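Local coordinates for protein 3-dehydroquinate dehydratase (Clostridium difficile, PDB 4H3D) that catalyses the cis-dehydration of 3-dehydroquinate to 3-dehydroshikimate through a Schiff-base intermediate, the third step of the chorismate pathway, at residues 46-51 against 78-83; 112-117 against 138-143; 20-25 against 245-250; 64-69 against 106-111. One frame throughout, in Å; residues are numbered along the deposited sequence.

Contact 1. Residues 46-51 against 78-83; sequences LDIIEW and DIPLLF
Trp51 and Phe83 run side by side from adjacent parallel strands and meet as an offset edge-to-face pair, with the Phe83 edge directed at the six-membered ring of Trp51. The ring planes stand at 72° and the centroids lie 5.8 Å apart; the nearest atoms are Phe83 CE1 and Trp51 CE3, 3.8 Å from each other. In both residues CG is anti to the backbone N (chi1 -180° and -177°), which carries the two rings off in the same direction and lets them meet. Along the same face, Leu81 slants across Ile49, and the CG1 and CD1 of Ile49 rest on Ile79 CG2. On the other face Glu50 and Leu82 point the same way: Leu82 CD2 lies along the extended glutamate chain and comes 3.6 Å from Glu50 OE2, an oxygen hydrogen-bonded to Thr84. The backbones are joined by three hydrogen bonds, Ile49 N to Pro80 O (3.0 Å), Leu82 N to Ile49 O (2.8 Å) and Trp51 N to Leu82 O (2.8 Å). Helix 62-76, which links the strands, packs on Ile49, Trp51 and Leu81. Glu50 and Trp51 both belong to the 3-dehydroquinate site, and the Glu50 side chain comes about 5 Å from that of Lys174. The two strands belong to a beta-alpha-beta unit of the TIM barrel, with an apolar outer face under the helices and an inner face on which Glu50 points to the active site.

Contact 2. Residues 112-117 against 138-143; sequences GLVDLI and KEVKVI
Ile117 lies beside Val142 and crosses Val140 at about a right angle; its branches touch Val142 of the neighbouring strand and Val140 just before it. From CB the chain divides. CG2 goes to Val140 CG1 at 4.1 Å, while CG1, set between the backbone N and the carbonyl carbon (chi1 56°), passes near Lys141 O and reaches Val142 CG2, also at 4.1 Å. The tip, CD1, meets Ser109 of helix 98-110. Val140 packs against the backbone of the other segment: its CG1 lies near Leu116 CA and its CG2 3.7 Å from Val114 O. These strands are the two arms of the beta-alpha-beta crossover formed by strand 116-120, helix 125-137 and strand 141-148, and Ala135 of that helix covers Ile117, Val140 and Val142. The helix ends in a Schellman motif whose C-prime residue is Glu139, with positive phi, and the chain turns there into the second strand. Parallel pairing then starts with Lys141 N bonding to Asp115 O at 2.9 Å, the donor tilted 26° from the carbonyl plane. The same carbonyl oxygen also accepts from a water at 2.6 Å, which donates in addition to Glu139 O at 2.7 Å and bridges the strand entrances. Further on, Ile117 N donates to Lys141 O and Ile143 N to Ile117 O (2.9 Å). On the other face Leu116 slants across Lys141, CG against CB, and Ile143 carries its side chain to about 4 Å from that of the Schiff-base Lys174.

Contact 3. Residues 20-25 against 245-250; sequences PKICVP and ELNSVL
The carboxamide of Asn247 is the flat side-chain group that meets Ile22, and it is touched at its oxygen: Ile22 CD1 lies 3.8 Å from Asn247 OD1, which is itself held by a hydrogen bond from Arg19. That methyl presses closer still on the helix backbone, 3.4 Å from Asn247 CA, with Asn247 CB at 3.7 Å. Ile22 is the centre of the contact. Its CG1 stands anti to the carbonyl carbon (chi1 -61°), driving the ethyl arm between Asn247 and Leu250. Leu250 slants across that arm, its CD1 only 3.4 Å from Ile22 CG1, tighter than a usual carbon contact. On the other branch, Ile22 CG2 slides past Leu246 CD2 at 4.2 Å, the two side chains running in opposite directions. Pro20 adds its carbonyl oxygen, which faces Leu250 CD1. Thr228 of strand 227-229 also touches Leu246 and Leu250. The axes of the strand and helix segments are nearly antiparallel, at 171° and 9.7 Å. Strands 21-26 and 227-229 pair through backbone bonds of Lys21 and Cys23 to Thr228, which closes the TIM barrel; helix 243-256 packs outside this junction, as the last helix of the fold.

Contact 4. Residues 64-69 against 106-111; sequences EVKEVL and KEISNT
Glu107 OE1 is gripped by Lys66 NZ, in a salt bridge of 3.1 Å, and by a water that donates to it at 2.7 Å. The ammonium comes at the oxygen nearly head-on, along the line of its C-O bond. Lys66 spans the gap between the helices as a fully extended chain, whereas Glu107 folds back at its second torsion (chi2 -72°), which keeps its carboxylate over its own helix. The same water accepts from Lys66 NZ and donates to Glu107 O at 2.8 Å, tying the bridge to the backbone; its bond from Asn110 ND2 is weak. Beneath this polar layer lie the apolar groups. Ile108 CD1 sits against Val65 CG1 at 3.8 Å, the two side chains crossing at about a right angle, and also touches the aliphatic part of Lys66 at CG. Its other branch, CG2, packs on Leu69 CD2 at 3.8 Å. The segments belong to helices 62-76 and 98-110, neighbours in the outer layer of the TIM barrel; the axes of segments 64-69 and 106-110 cross at -33° and come within 11.0 Å. Towards the strands, Val65 rests on Trp51, Leu69 on Leu81 and Ile108 on Phe83, so both helices share one apolar floor. Leu69 and Thr111 reach for each other tip to tip, CD2 lying 3.6 Å from OG1. That hydroxyl is fixed by its bond to Ile108 O, 2.7 Å long and in the carbonyl plane, and it accepts from Leu113 N as the chain turns away from the helix.

Contacts 1 and 2 are buried strand pairs of one barrel, joined through the adjacent strands 81-84 and 116-120, where Phe83 N probably bonds to Leu116 O. Both rely on backbone hydrogen bonds, but contact 1 reaches the substrate site through Glu50 and Trp51 while contact 2 adds a water at the strand entrances. Contact 3 is buried too, yet purely a matter of van der Waals packing between strand and helix; it closes the loop within which the other three are nested. Contact 4 lies farthest from the chain centre, is partly buried and alone has a salt bridge between its two segments; its helices cover Trp51 and Phe83 of contact 1 and Val114 of contact 2.

Contact 1. Residues 46-51 against 78-83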
loop_
_atom_site.group_PDB
_atom_site.type_symbol
_atom_site.label_atom_id
_atom_site.label_comp_id
_atom_site.label_asym_id
_atom_site.label_seq_id
_atom_site.Cartn_x
_atom_site.Cartn_y
_atom_site.Cartn_z
ATOM N N LEU B 46 0.779 18.097 7.565
ATOM C CA LEU B 46 -0.306 17.264 8.032
ATOM C C LEU B 46 -1.546 18.117 7.795
ATOM O O LEU B 46 -1.434 19.327 7.571
ATOM C CB LEU B 46 -0.129 16.893 9.499
ATOM C CG LEU B 46 -0.071 18.018 10.527
ATOM C CD1 LEU B 46 -1.448 18.670 10.683
ATOM C CD2 LEU B 46 0.414 17.469 11.868
ATOM N N ASP B 47 -2.714 17.508 7.846
ATOM C CA ASP B 47 -3.922 18.209 7.526
ATOM C C ASP B 47 -4.793 18.503 8.732
ATOM O O ASP B 47 -5.362 19.567 8.832
ATOM C CB ASP B 47 -4.699 17.391 6.495
ATOM C CG ASP B 47 -3.927 17.204 5.211
ATOM O OD1 ASP B 47 -3.619 18.221 4.567
ATOM O OD2 ASP B 47 -3.615 16.042 4.841
ATOM N N ILE B 48 -4.874 17.556 9.647
ATOM C CA ILE B 48 -5.760 17.658 10.793
ATOM C C ILE B 48 -5.047 17.145 12.026
ATOM O O ILE B 48 -4.259 16.194 11.950
ATOM C CB ILE B 48 -7.020 16.767 10.575
ATOM C CG1 ILE B 48 -7.783 17.207 9.319
ATOM C CG2 ILE B 48 -7.940 16.767 11.814
ATOM C CD1 ILE B 48 -8.926 16.274 8.937
ATOM N N ILE B 49 -5.320 17.781 13.153
ATOM C CA ILE B 49 -4.792 17.362 14.429
ATOM C C ILE B 49 -5.967 16.838 15.267
ATOM O O ILE B 49 -7.020 17.455 15.299
ATOM C CB ILE B 49 -4.100 18.511 15.168
ATOM C CG1 ILE B 49 -2.801 18.881 14.446
ATOM C CG2 ILE B 49 -3.806 18.112 16.608
ATOM C CD1 ILE B 49 -2.063 20.112 15.026
ATOM N N GLU B 50 -5.783 15.671 15.885
ATOM C CA GLU B 50 -6.793 15.075 16.749
ATOM C C GLU B 50 -6.329 15.169 18.180
ATOM O O GLU B 50 -5.220 14.772 18.490
ATOM C CB GLU B 50 -7.009 13.587 16.402
ATOM C CG GLU B 50 -7.934 12.838 17.394
ATOM C CD GLU B 50 -8.094 11.340 17.067
ATOM O OE1 GLU B 50 -7.069 10.664 16.825
ATOM O OE2 GLU B 50 -9.245 10.852 17.057
ATOM N N TRP B 51 -7.158 15.713 19.058
ATOM C CA TRP B 51 -6.839 15.693 20.475
ATOM C C TRP B 51 -7.576 14.529 21.109
ATOM O O TRP B 51 -8.820 14.527 21.188
ATOM C CB TRP B 51 -7.181 17.015 21.168
ATOM C CG TRP B 51 -6.850 17.016 22.628
ATOM C CD1 TRP B 51 -5.898 16.255 23.254
ATOM C CD2 TRP B 51 -7.403 17.875 23.651
ATOM N NE1 TRP B 51 -5.864 16.547 24.603
ATOM C CE2 TRP B 51 -6.761 17.547 24.867
ATOM C CE3 TRP B 51 -8.372 18.874 23.655
ATOM C CZ2 TRP B 51 -7.070 18.174 26.064
ATOM C CZ3 TRP B 51 -8.673 19.496 24.855
ATOM C CH2 TRP B 51 -8.029 19.137 26.039
ATOM N N ASP B 78 -5.017 27.895 12.461
ATOM C CA ASP B 78 -6.163 27.485 11.675
ATOM C C ASP B 78 -6.116 26.038 11.211
ATOM O O ASP B 78 -6.857 25.675 10.321
ATOM C CB ASP B 78 -6.353 28.425 10.479
ATOM C CG ASP B 78 -6.841 29.812 10.898
ATOM O OD1 ASP B 78 -7.784 29.896 11.737
ATOM O OD2 ASP B 78 -6.294 30.815 10.375
ATOM N N ILE B 79 -5.264 25.212 11.817
ATOM C CA ILE B 79 -5.242 23.781 11.477
ATOM C C ILE B 79 -6.549 23.153 12.006
ATOM O O ILE B 79 -6.921 23.388 13.154
ATOM C CB ILE B 79 -4.020 23.069 12.102
ATOM C CG1 ILE B 79 -2.732 23.558 11.450
ATOM C CG2 ILE B 79 -4.116 21.562 11.907
ATOM C CD1 ILE B 79 -1.460 22.958 12.057
ATOM N N PRO B 80 -7.268 22.386 11.167
ATOM C CA PRO B 80 -8.487 21.765 11.695
ATOM C C PRO B 80 -8.206 20.892 12.925
ATOM O O PRO B 80 -7.228 20.147 12.941
ATOM C CB PRO B 80 -8.979 20.908 10.533
ATOM C CG PRO B 80 -8.459 21.613 9.284
ATOM C CD PRO B 80 -7.195 22.340 9.695
ATOM N N LEU B 81 -9.053 21.003 13.943
ATOM C CA LEU B 81 -8.886 20.244 15.172
ATOM C C LEU B 81 -10.061 19.307 15.389
ATOM O O LEU B 81 -11.234 19.743 15.410
ATOM C CB LEU B 81 -8.763 21.194 16.371
ATOM C CG LEU B 81 -8.590 20.571 17.752
ATOM C CD1 LEU B 81 -7.308 19.778 17.833
ATOM C CD2 LEU B 81 -8.597 21.682 18.831
ATOM N N LEU B 82 -9.740 18.025 15.545
ATOM C CA LEU B 82 -10.720 16.966 15.860
ATOM C C LEU B 82 -10.644 16.664 17.356
ATOM O O LEU B 82 -9.560 16.422 17.881
ATOM C CB LEU B 82 -10.386 15.695 15.065
ATOM C CG LEU B 82 -11.053 14.366 15.503
ATOM C CD1 LEU B 82 -12.598 14.462 15.455
ATOM C CD2 LEU B 82 -10.523 13.190 14.645
ATOM N N PHE B 83 -11.790 16.684 18.035
ATOM C CA PHE B 83 -11.870 16.401 19.473
ATOM C C PHE B 83 -12.430 15.003 19.623
ATOM O O PHE B 83 -13.507 14.720 19.121
ATOM C CB PHE B 83 -12.789 17.409 20.147
ATOM C CG PHE B 83 -12.890 17.245 21.628
ATOM C CD1 PHE B 83 -11.888 17.692 22.444
ATOM C CD2 PHE B 83 -14.008 16.667 22.205
ATOM C CE1 PHE B 83 -11.974 17.556 23.841
ATOM C CE2 PHE B 83 -14.104 16.540 23.598
ATOM C CZ PHE B 83 -13.080 16.993 24.405
#

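Contact 2. Residues 112-117 against 138-143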
loop_
_atom_site.group_PDB
_atom_site.type_symbol
_atom_site.label_atom_id
_atom_site.label_comp_id
_atom_site.label_asym_id
_atom_site.label_seq_id
_atom_site.Cartn_x
_atom_site.Cartn_y
_atom_site.Cartn_z
ATOM N N GLY B 112 -16.723 26.637 20.043
ATOM C CA GLY B 112 -16.394 27.121 18.718
ATOM C C GLY B 112 -14.913 26.879 18.399
ATOM O O GLY B 112 -14.438 27.260 17.339
ATOM N N LEU B 113 -14.195 26.215 19.307
ATOM C CA LEU B 113 -12.758 25.961 19.127
ATOM C C LEU B 113 -12.421 24.642 18.417
ATOM O O LEU B 113 -11.274 24.455 18.003
ATOM C CB LEU B 113 -12.035 26.008 20.483
ATOM C CG LEU B 113 -12.172 27.318 21.264
ATOM C CD1 LEU B 113 -11.351 27.268 22.552
ATOM C CD2 LEU B 113 -11.741 28.508 20.407
ATOM N N VAL B 114 -13.390 23.726 18.290
ATOM C CA VAL B 114 -13.150 22.443 17.581
ATOM C C VAL B 114 -13.911 22.398 16.266
ATOM O O VAL B 114 -15.043 22.879 16.167
ATOM C CB VAL B 114 -13.498 21.193 18.453
ATOM C CG1 VAL B 114 -12.632 21.173 19.726
ATOM C CG2 VAL B 114 -14.965 21.142 18.808
ATOM N N ASP B 115 -13.286 21.809 15.259
ATOM C CA ASP B 115 -13.849 21.742 13.917
ATOM C C ASP B 115 -14.623 20.455 13.673
ATOM O O ASP B 115 -15.568 20.441 12.864
ATOM C CB ASP B 115 -12.721 21.897 12.915
ATOM C CG ASP B 115 -12.011 23.199 13.086
ATOM O OD1 ASP B 115 -12.646 24.241 12.832
ATOM O OD2 ASP B 115 -10.835 23.196 13.495
ATOM N N LEU B 116 -14.193 19.385 14.350
ATOM C CA LEU B 116 -14.852 18.076 14.306
ATOM C C LEU B 116 -14.815 17.426 15.677
ATOM O O LEU B 116 -13.944 17.722 16.494
ATOM C CB LEU B 116 -14.143 17.087 13.358
ATOM C CG LEU B 116 -13.658 17.546 11.990
ATOM C CD1 LEU B 116 -12.220 18.073 12.080
ATOM C CD2 LEU B 116 -13.708 16.400 11.007
ATOM N N ILE B 117 -15.762 16.530 15.913
ATOM C CA ILE B 117 -15.767 15.700 17.105
ATOM C C ILE B 117 -16.014 14.272 16.667
ATOM O O ILE B 117 -16.654 14.047 15.643
ATOM C CB ILE B 117 -16.854 16.096 18.161
ATOM C CG1 ILE B 117 -18.262 16.102 17.539
ATOM C CG2 ILE B 117 -16.528 17.424 18.759
ATOM C CD1 ILE B 117 -19.417 16.241 18.595
ATOM N N LYS B 138 -23.787 24.125 16.007
ATOM C CA LYS B 138 -22.564 24.927 16.172
ATOM C C LYS B 138 -21.589 24.809 14.986
ATOM O O LYS B 138 -20.447 25.201 15.086
ATOM C CB LYS B 138 -21.848 24.505 17.462
ATOM C CG LYS B 138 -22.683 24.658 18.725
ATOM C CD LYS B 138 -23.207 26.084 18.914
ATOM C CE LYS B 138 -22.072 27.115 18.884
ATOM N NZ LYS B 138 -22.582 28.533 18.952
ATOM N N GLU B 139 -22.042 24.254 13.867
ATOM C CA GLU B 139 -21.209 24.127 12.660
ATOM C C GLU B 139 -19.939 23.267 12.880
ATOM O O GLU B 139 -18.890 23.503 12.277
ATOM C CB GLU B 139 -20.840 25.509 12.116
ATOM C CG GLU B 139 -22.038 26.438 11.994
ATOM C CD GLU B 139 -21.718 27.756 11.292
ATOM O OE1 GLU B 139 -21.569 28.772 11.987
ATOM O OE2 GLU B 139 -21.605 27.767 10.050
ATOM N N VAL B 140 -20.070 22.276 13.746
ATOM C CA VAL B 140 -19.021 21.332 14.025
ATOM C C VAL B 140 -19.326 20.064 13.227
ATOM O O VAL B 140 -20.462 19.612 13.213
ATOM C CB VAL B 140 -18.971 21.009 15.531
ATOM C CG1 VAL B 140 -17.940 19.872 15.834
ATOM C CG2 VAL B 140 -18.661 22.257 16.310
ATOM N N LYS B 141 -18.318 19.514 12.548
ATOM C CA LYS B 141 -18.482 18.283 11.783
ATOM C C LYS B 141 -18.390 17.062 12.691
ATOM O O LYS B 141 -17.689 17.061 13.706
ATOM C CB LYS B 141 -17.451 18.194 10.655
ATOM C CG LYS B 141 -17.445 19.383 9.733
ATOM C CD LYS B 141 -18.805 19.655 9.091
ATOM C CE LYS B 141 -18.707 20.855 8.159
ATOM N NZ LYS B 141 -20.026 21.274 7.636
ATOM N N VAL B 142 -19.097 16.002 12.329
ATOM C CA VAL B 142 -19.125 14.845 13.192
ATOM C C VAL B 142 -18.652 13.576 12.517
ATOM O O VAL B 142 -19.078 13.236 11.417
ATOM C CB VAL B 142 -20.535 14.607 13.759
ATOM C CG1 VAL B 142 -20.562 13.344 14.675
ATOM C CG2 VAL B 142 -20.996 15.835 14.550
ATOM N N ILE B 143 -17.727 12.915 13.190
ATOM C CA ILE B 143 -17.284 11.591 12.826
ATOM C C ILE B 143 -18.066 10.670 13.773
ATOM O O ILE B 143 -18.083 10.917 14.975
ATOM C CB ILE B 143 -15.761 11.386 13.116
ATOM C CG1 ILE B 143 -14.902 12.123 12.098
ATOM C CG2 ILE B 143 -15.398 9.904 13.087
ATOM C CD1 ILE B 143 -13.412 12.044 12.402
HETATM O O HOH W 1 -16.463 22.547 11.582
#

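Contact 3. Residues 20-25 against 245-250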
loop_
_atom_site.group_PDB
_atom_site.type_symbol
_atom_site.label_atom_id
_atom_site.label_comp_id
_atom_site.label_asym_id
_atom_site.label_seq_id
_atom_site.Cartn_x
_atom_site.Cartn_y
_atom_site.Cartn_z
ATOM N N PRO B 20 -6.001 11.697 0.183
ATOM C CA PRO B 20 -6.538 11.587 1.529
ATOM C C PRO B 20 -5.837 12.544 2.465
ATOM O O PRO B 20 -4.651 12.827 2.284
ATOM C CB PRO B 20 -6.191 10.155 1.929
ATOM C CG PRO B 20 -6.127 9.423 0.645
ATOM C CD PRO B 20 -5.664 10.383 -0.380
ATOM N N LYS B 21 -6.555 13.014 3.471
ATOM C CA LYS B 21 -5.991 13.937 4.440
ATOM C C LYS B 21 -5.368 13.152 5.580
ATOM O O LYS B 21 -5.869 12.086 5.963
ATOM C CB LYS B 21 -7.069 14.895 4.951
ATOM C CG LYS B 21 -7.880 15.580 3.816
ATOM C CD LYS B 21 -6.996 16.351 2.850
ATOM C CE LYS B 21 -7.819 16.999 1.732
ATOM N NZ LYS B 21 -8.382 15.966 0.787
ATOM N N ILE B 22 -4.276 13.671 6.114
ATOM C CA ILE B 22 -3.574 13.014 7.207
ATOM C C ILE B 22 -3.900 13.672 8.527
ATOM O O ILE B 22 -3.765 14.913 8.678
ATOM C CB ILE B 22 -2.045 13.086 7.026
ATOM C CG1 ILE B 22 -1.628 12.376 5.748
ATOM C CG2 ILE B 22 -1.334 12.439 8.234
ATOM C CD1 ILE B 22 -0.139 12.473 5.450
ATOM N N CYS B 23 -4.299 12.844 9.487
ATOM C CA CYS B 23 -4.627 13.276 10.836
ATOM C C CYS B 23 -3.621 12.676 11.805
ATOM O O CYS B 23 -3.288 11.482 11.708
ATOM C CB CYS B 23 -6.029 12.794 11.218
ATOM S SG CYS B 23 -6.592 13.331 12.807
ATOM N N VAL B 24 -3.133 13.491 12.732
ATOM C CA VAL B 24 -2.177 13.043 13.731
ATOM C C VAL B 24 -2.720 13.353 15.122
ATOM O O VAL B 24 -3.136 14.481 15.379
ATOM C CB VAL B 24 -0.831 13.764 13.557
ATOM C CG1 VAL B 24 0.182 13.223 14.542
ATOM C CG2 VAL B 24 -0.330 13.620 12.116
ATOM N N PRO B 25 -2.735 12.348 16.027
ATOM C CA PRO B 25 -3.218 12.602 17.373
ATOM C C PRO B 25 -2.205 13.165 18.361
ATOM O O PRO B 25 -0.994 12.933 18.241
ATOM C CB PRO B 25 -3.660 11.207 17.870
ATOM C CG PRO B 25 -2.930 10.260 17.076
ATOM C CD PRO B 25 -2.598 10.909 15.756
ATOM N N GLU B 245 6.389 10.011 6.959
ATOM C CA GLU B 245 6.533 8.911 6.025
ATOM C C GLU B 245 5.200 8.607 5.341
ATOM O O GLU B 245 5.163 8.241 4.164
ATOM C CB GLU B 245 7.123 7.696 6.741
ATOM C CG GLU B 245 8.545 7.979 7.258
ATOM C CD GLU B 245 9.213 6.788 7.921
ATOM O OE1 GLU B 245 8.507 5.829 8.292
ATOM O OE2 GLU B 245 10.456 6.823 8.080
ATOM N N LEU B 246 4.100 8.802 6.062
ATOM C CA LEU B 246 2.781 8.583 5.496
ATOM C C LEU B 246 2.527 9.642 4.416
ATOM O O LEU B 246 1.989 9.339 3.336
ATOM C CB LEU B 246 1.720 8.639 6.602
ATOM C CG LEU B 246 0.271 8.332 6.238
ATOM C CD1 LEU B 246 0.195 6.994 5.560
ATOM C CD2 LEU B 246 -0.652 8.374 7.513
ATOM N N ASN B 247 2.932 10.877 4.691
ATOM C CA ASN B 247 2.776 11.954 3.717
ATOM C C ASN B 247 3.524 11.618 2.421
ATOM O O ASN B 247 2.991 11.788 1.330
ATOM C CB ASN B 247 3.279 13.298 4.269
ATOM C CG ASN B 247 2.926 14.468 3.354
ATOM O OD1 ASN B 247 1.753 14.744 3.111
ATOM N ND2 ASN B 247 3.937 15.164 2.860
ATOM N N SER B 248 4.748 11.117 2.553
ATOM C CA SER B 248 5.553 10.767 1.395
ATOM C C SER B 248 4.886 9.697 0.540
ATOM O O SER B 248 4.842 9.814 -0.673
ATOM C CB SER B 248 6.934 10.286 1.832
ATOM O OG SER B 248 7.583 11.284 2.586
ATOM N N VAL B 249 4.369 8.654 1.181
ATOM C CA VAL B 249 3.704 7.570 0.447
ATOM C C VAL B 249 2.430 8.058 -0.264
ATOM O O VAL B 249 2.192 7.708 -1.425
ATOM C CB VAL B 249 3.375 6.379 1.352
ATOM C CG1 VAL B 249 2.675 5.272 0.541
ATOM C CG2 VAL B 249 4.651 5.825 1.989
ATOM N N LEU B 250 1.625 8.870 0.420
ATOM C CA LEU B 250 0.411 9.397 -0.174
ATOM C C LEU B 250 0.712 10.239 -1.418
ATOM O O LEU B 250 -0.029 10.186 -2.404
ATOM C CB LEU B 250 -0.382 10.215 0.836
ATOM C CG LEU B 250 -0.909 9.473 2.059
ATOM C CD1 LEU B 250 -1.701 10.439 2.961
ATOM C CD2 LEU B 250 -1.767 8.345 1.655
#

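Contact 4. Residues 64-69 against 106-111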
loop_
_atom_site.group_PDB
_atom_site.type_symbol
_atom_site.label_atom_id
_atom_site.label_comp_id
_atom_site.label_asym_id
_atom_site.label_seq_id
_atom_site.Cartn_x
_atom_site.Cartn_y
_atom_site.Cartn_z
ATOM N N GLU B 64 -10.773 22.632 33.111
ATOM C CA GLU B 64 -9.361 22.338 32.779
ATOM C C GLU B 64 -9.236 21.851 31.335
ATOM O O GLU B 64 -8.255 22.168 30.640
ATOM C CB GLU B 64 -8.748 21.356 33.798
ATOM C CG GLU B 64 -8.556 22.021 35.197
ATOM C CD GLU B 64 -8.221 21.047 36.341
ATOM O OE1 GLU B 64 -7.528 21.462 37.287
ATOM O OE2 GLU B 64 -8.670 19.891 36.321
ATOM N N VAL B 65 -10.244 21.124 30.861
ATOM C CA VAL B 65 -10.267 20.689 29.468
ATOM C C VAL B 65 -10.329 21.930 28.559
ATOM O O VAL B 65 -9.615 22.012 27.549
ATOM C CB VAL B 65 -11.480 19.796 29.137
ATOM C CG1 VAL B 65 -11.571 19.559 27.598
ATOM C CG2 VAL B 65 -11.423 18.456 29.915
ATOM N N LYS B 66 -11.194 22.878 28.907
ATOM C CA LYS B 66 -11.311 24.123 28.123
ATOM C C LYS B 66 -10.010 24.935 28.126
ATOM O O LYS B 66 -9.626 25.484 27.094
ATOM C CB LYS B 66 -12.473 24.986 28.604
ATOM C CG LYS B 66 -13.870 24.439 28.219
ATOM C CD LYS B 66 -14.964 25.413 28.678
ATOM C CE LYS B 66 -16.345 24.870 28.422
ATOM N NZ LYS B 66 -17.399 25.780 28.939
ATOM N N GLU B 67 -9.349 24.999 29.280
ATOM C CA GLU B 67 -8.082 25.725 29.415
ATOM C C GLU B 67 -7.047 25.218 28.410
ATOM O O GLU B 67 -6.382 26.011 27.738
ATOM C CB GLU B 67 -7.524 25.595 30.847
ATOM C CG GLU B 67 -8.345 26.282 31.925
ATOM C CD GLU B 67 -7.741 26.122 33.323
ATOM O OE1 GLU B 67 -6.524 25.864 33.429
ATOM O OE2 GLU B 67 -8.475 26.279 34.310
ATOM N N VAL B 68 -6.918 23.896 28.304
ATOM C CA VAL B 68 -5.971 23.290 27.361
ATOM C C VAL B 68 -6.391 23.612 25.930
ATOM O O VAL B 68 -5.574 24.011 25.097
ATOM C CB VAL B 68 -5.867 21.763 27.549
ATOM C CG1 VAL B 68 -4.980 21.152 26.470
ATOM C CG2 VAL B 68 -5.333 21.446 28.924
ATOM N N LEU B 69 -7.675 23.477 25.661
ATOM C CA LEU B 69 -8.208 23.756 24.333
ATOM C C LEU B 69 -7.872 25.186 23.873
ATOM O O LEU B 69 -7.488 25.380 22.708
ATOM C CB LEU B 69 -9.706 23.546 24.330
ATOM C CG LEU B 69 -10.422 23.659 22.999
ATOM C CD1 LEU B 69 -9.818 22.685 21.992
ATOM C CD2 LEU B 69 -11.926 23.417 23.203
ATOM N N LYS B 106 -20.734 18.141 24.118
ATOM C CA LYS B 106 -21.590 19.286 23.860
ATOM C C LYS B 106 -20.904 20.575 24.275
ATOM O O LYS B 106 -20.877 21.534 23.528
ATOM C CB LYS B 106 -22.925 19.121 24.583
ATOM C CG LYS B 106 -23.794 18.023 23.973
ATOM C CD LYS B 106 -25.159 17.927 24.652
ATOM C CE LYS B 106 -26.061 19.100 24.339
ATOM N NZ LYS B 106 -27.280 19.092 25.224
ATOM N N GLU B 107 -20.329 20.585 25.469
ATOM C CA GLU B 107 -19.671 21.778 25.969
ATOM C C GLU B 107 -18.494 22.177 25.114
ATOM O O GLU B 107 -18.272 23.370 24.876
ATOM C CB GLU B 107 -19.205 21.574 27.416
ATOM C CG GLU B 107 -20.315 21.658 28.417
ATOM C CD GLU B 107 -20.805 23.079 28.605
ATOM O OE1 GLU B 107 -19.965 24.017 28.602
ATOM O OE2 GLU B 107 -22.029 23.257 28.764
ATOM N N ILE B 108 -17.729 21.192 24.650
ATOM C CA ILE B 108 -16.574 21.492 23.839
ATOM C C ILE B 108 -17.013 21.958 22.451
ATOM O O ILE B 108 -16.402 22.877 21.896
ATOM C CB ILE B 108 -15.568 20.308 23.782
ATOM C CG1 ILE B 108 -15.011 20.040 25.177
ATOM C CG2 ILE B 108 -14.413 20.608 22.816
ATOM C CD1 ILE B 108 -14.527 21.275 25.911
ATOM N N SER B 109 -18.069 21.349 21.900
ATOM C CA SER B 109 -18.610 21.801 20.602
ATOM C C SER B 109 -19.072 23.233 20.711
ATOM O O SER B 109 -18.964 23.990 19.767
ATOM C CB SER B 109 -19.812 20.960 20.156
ATOM O OG SER B 109 -19.463 19.629 19.913
ATOM N N ASN B 110 -19.608 23.592 21.881
ATOM C CA ASN B 110 -20.119 24.936 22.114
ATOM C C ASN B 110 -19.044 26.036 22.134
ATOM O O ASN B 110 -19.358 27.199 21.895
ATOM C CB ASN B 110 -20.926 24.993 23.424
ATOM C CG ASN B 110 -21.691 26.277 23.565
ATOM O OD1 ASN B 110 -22.423 26.662 22.659
ATOM N ND2 ASN B 110 -21.518 26.968 24.699
ATOM N N THR B 111 -17.786 25.678 22.413
ATOM C CA THR B 111 -16.712 26.686 22.471
ATOM C C THR B 111 -16.420 27.334 21.133
ATOM O O THR B 111 -15.933 28.446 21.088
ATOM C CB THR B 111 -15.372 26.096 22.963
ATOM O OG1 THR B 111 -14.898 25.124 22.022
ATOM C CG2 THR B 111 -15.521 25.475 24.341
HETATM O O HOH W 2 -19.193 25.437 26.472
#